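Local coordinates for extracellular solute-binding protein (PDB 4P98) that probably binds a small solute, such as a nucleoside, outside the cell membrane and delivers it to an ABC transporter, at residues D119-D124 with Q253-Q258. Sequence-based numbering, arbitrary orientation. Where two conformers were deposited one is given.
Sequences DGWTYD and QSYLEQ
Tyr255, on helix 249-261, reaches down to Asp119 and Trp121 of strand 118-123, one of the parallel strands in an alpha/beta domain of the two-domain periplasmic-binding-protein fold to which BMP-family lipoproteins belong. The helix lies over the sheet; segments 119-123 and 253-258 run nearly antiparallel, at 165°, and their axes come no closer than 11.2 Å, a distance largely spanned by the Tyr255 ring. Packing is tightest around this ring and Asp119, whose side chain points toward the helix. The two side chains lie alongside each other, heading opposite ways, which brings Asp119 CB within 3.4 Å of Tyr255 CE1. With Asp119 CG anti to the carbonyl carbon (chi1 -75°), the carboxylate is laid beside the phenol, its plane turned 46° from the ring and OD2 placed obliquely to it, 3.3 Å from Tyr255 CE1. The other carboxylate oxygen, OD1, accepts a hydrogen bond from the backbone N of Arg267, which helps fix the group's rotation. The buried Gln258 side chain closes in on Asp119 from the helix, also touching Phe264 and Arg267. The contact is looser at Ser254, which is partly exposed and does not touch the strand, and at Trp121, whose side chain is set roughly perpendicular to that of Tyr255 and meets it slightly, with Trp121 CD1 3.7 Å from Tyr255 OH. The tyrosine hydroxyl is also hydrogen-bonded to Ser103 OG. Replacing Tyr255 by a phenylalanine would probably leave the ring packing on Asp119 largely intact but cost Ser103 OG its bond to the hydroxyl and leave the bridging water less firmly held. That water lies in the plane of the tyrosine ring, at its edge; it accepts a hydrogen bond from Tyr255 OH at 2.8 Å and donates one to Gly120 O at 2.7 Å.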
# COMPACT_ATOMS: atom_id res chain seq x y z
N ASP A 119 19.57 -1.54 -2.98
CA ASP A 119 18.49 -2.49 -3.27
C ASP A 119 17.23 -1.69 -3.66
O ASP A 119 16.96 -0.62 -3.10
CB ASP A 119 18.16 -3.35 -2.03
CG ASP A 119 19.20 -4.44 -1.74
OD1 ASP A 119 20.18 -4.63 -2.50
OD2 ASP A 119 18.99 -5.14 -0.71
N GLY A 120 16.46 -2.22 -4.60
CA GLY A 120 15.23 -1.59 -5.05
C GLY A 120 14.00 -2.46 -4.89
O GLY A 120 14.10 -3.69 -4.78
N TRP A 121 12.83 -1.83 -4.87
CA TRP A 121 11.58 -2.58 -4.88
C TRP A 121 10.46 -1.84 -5.59
O TRP A 121 10.52 -0.62 -5.82
CB TRP A 121 11.17 -3.01 -3.46
CG TRP A 121 10.81 -1.87 -2.54
CD1 TRP A 121 11.68 -1.13 -1.76
CD2 TRP A 121 9.50 -1.34 -2.29
NE1 TRP A 121 10.98 -0.18 -1.05
CE2 TRP A 121 9.64 -0.29 -1.37
CE3 TRP A 121 8.22 -1.66 -2.77
CZ2 TRP A 121 8.55 0.46 -0.91
CZ3 TRP A 121 7.13 -0.91 -2.30
CH2 TRP A 121 7.30 0.13 -1.38
N THR A 122 9.44 -2.62 -5.92
CA THR A 122 8.28 -2.12 -6.62
C THR A 122 7.03 -2.93 -6.22
O THR A 122 7.13 -3.98 -5.57
CB THR A 122 8.49 -2.17 -8.15
OG1 THR A 122 7.44 -1.46 -8.81
CG2 THR A 122 8.51 -3.58 -8.65
N TYR A 123 5.87 -2.40 -6.60
CA TYR A 123 4.59 -3.08 -6.50
C TYR A 123 3.65 -2.55 -7.56
O TYR A 123 3.90 -1.49 -8.15
CB TYR A 123 3.97 -2.91 -5.12
CG TYR A 123 3.47 -1.48 -4.81
CD1 TYR A 123 4.37 -0.45 -4.54
CD2 TYR A 123 2.11 -1.20 -4.76
CE1 TYR A 123 3.91 0.84 -4.24
CE2 TYR A 123 1.66 0.08 -4.45
CZ TYR A 123 2.56 1.09 -4.19
OH TYR A 123 2.09 2.37 -3.90
N ASP A 124 2.58 -3.28 -7.80
CA ASP A 124 1.62 -2.91 -8.84
C ASP A 124 0.32 -2.42 -8.18
O ASP A 124 -0.31 -3.16 -7.41
CB ASP A 124 1.33 -4.11 -9.76
CG ASP A 124 2.48 -4.43 -10.71
OD1 ASP A 124 3.29 -3.54 -11.07
OD2 ASP A 124 2.59 -5.60 -11.13
N GLN A 253 13.86 -6.96 6.79
CA GLN A 253 14.61 -8.04 7.45
C GLN A 253 15.71 -8.57 6.55
O GLN A 253 16.85 -8.79 6.99
CB GLN A 253 13.66 -9.15 7.88
CG GLN A 253 12.80 -8.74 9.07
CD GLN A 253 11.70 -9.72 9.37
OE1 GLN A 253 11.14 -10.35 8.46
NE2 GLN A 253 11.36 -9.85 10.64
N SER A 254 15.39 -8.72 5.28
CA SER A 254 16.36 -9.18 4.28
C SER A 254 17.52 -8.18 4.16
O SER A 254 18.69 -8.59 4.04
CB SER A 254 15.69 -9.41 2.93
OG SER A 254 16.64 -9.85 1.96
N TYR A 255 17.21 -6.89 4.18
CA TYR A 255 18.27 -5.87 4.20
C TYR A 255 19.25 -6.04 5.37
O TYR A 255 20.47 -5.92 5.19
CB TYR A 255 17.66 -4.45 4.29
CG TYR A 255 16.86 -3.98 3.09
CD1 TYR A 255 17.00 -4.55 1.83
CD2 TYR A 255 15.98 -2.91 3.22
CE1 TYR A 255 16.27 -4.09 0.75
CE2 TYR A 255 15.25 -2.44 2.14
CZ TYR A 255 15.41 -3.01 0.91
OH TYR A 255 14.67 -2.52 -0.15
N LEU A 256 18.74 -6.30 6.56
CA LEU A 256 19.62 -6.50 7.73
C LEU A 256 20.48 -7.75 7.56
O LEU A 256 21.68 -7.74 7.86
CB LEU A 256 18.80 -6.59 9.01
CG LEU A 256 17.94 -5.40 9.43
CD1 LEU A 256 17.52 -5.56 10.88
CD2 LEU A 256 18.64 -4.07 9.22
N GLU A 257 19.87 -8.83 7.08
CA GLU A 257 20.62 -10.06 6.82
C GLU A 257 21.72 -9.88 5.77
O GLU A 257 22.83 -10.39 5.93
CB GLU A 257 19.68 -11.19 6.43
CG GLU A 257 18.97 -11.80 7.63
CD GLU A 257 19.96 -12.54 8.53
OE1 GLU A 257 20.46 -13.61 8.12
OE2 GLU A 257 20.26 -12.02 9.62
N GLN A 258 21.40 -9.15 4.72
CA GLN A 258 22.36 -8.85 3.68
C GLN A 258 23.55 -8.07 4.23
O GLN A 258 24.69 -8.38 3.92
CB GLN A 258 21.71 -8.05 2.56
CG GLN A 258 20.79 -8.86 1.68
CD GLN A 258 19.98 -7.97 0.75
OE1 GLN A 258 20.54 -7.13 0.03
NE2 GLN A 258 18.67 -8.15 0.75
O HOH W 1 14.71 -4.36 -2.24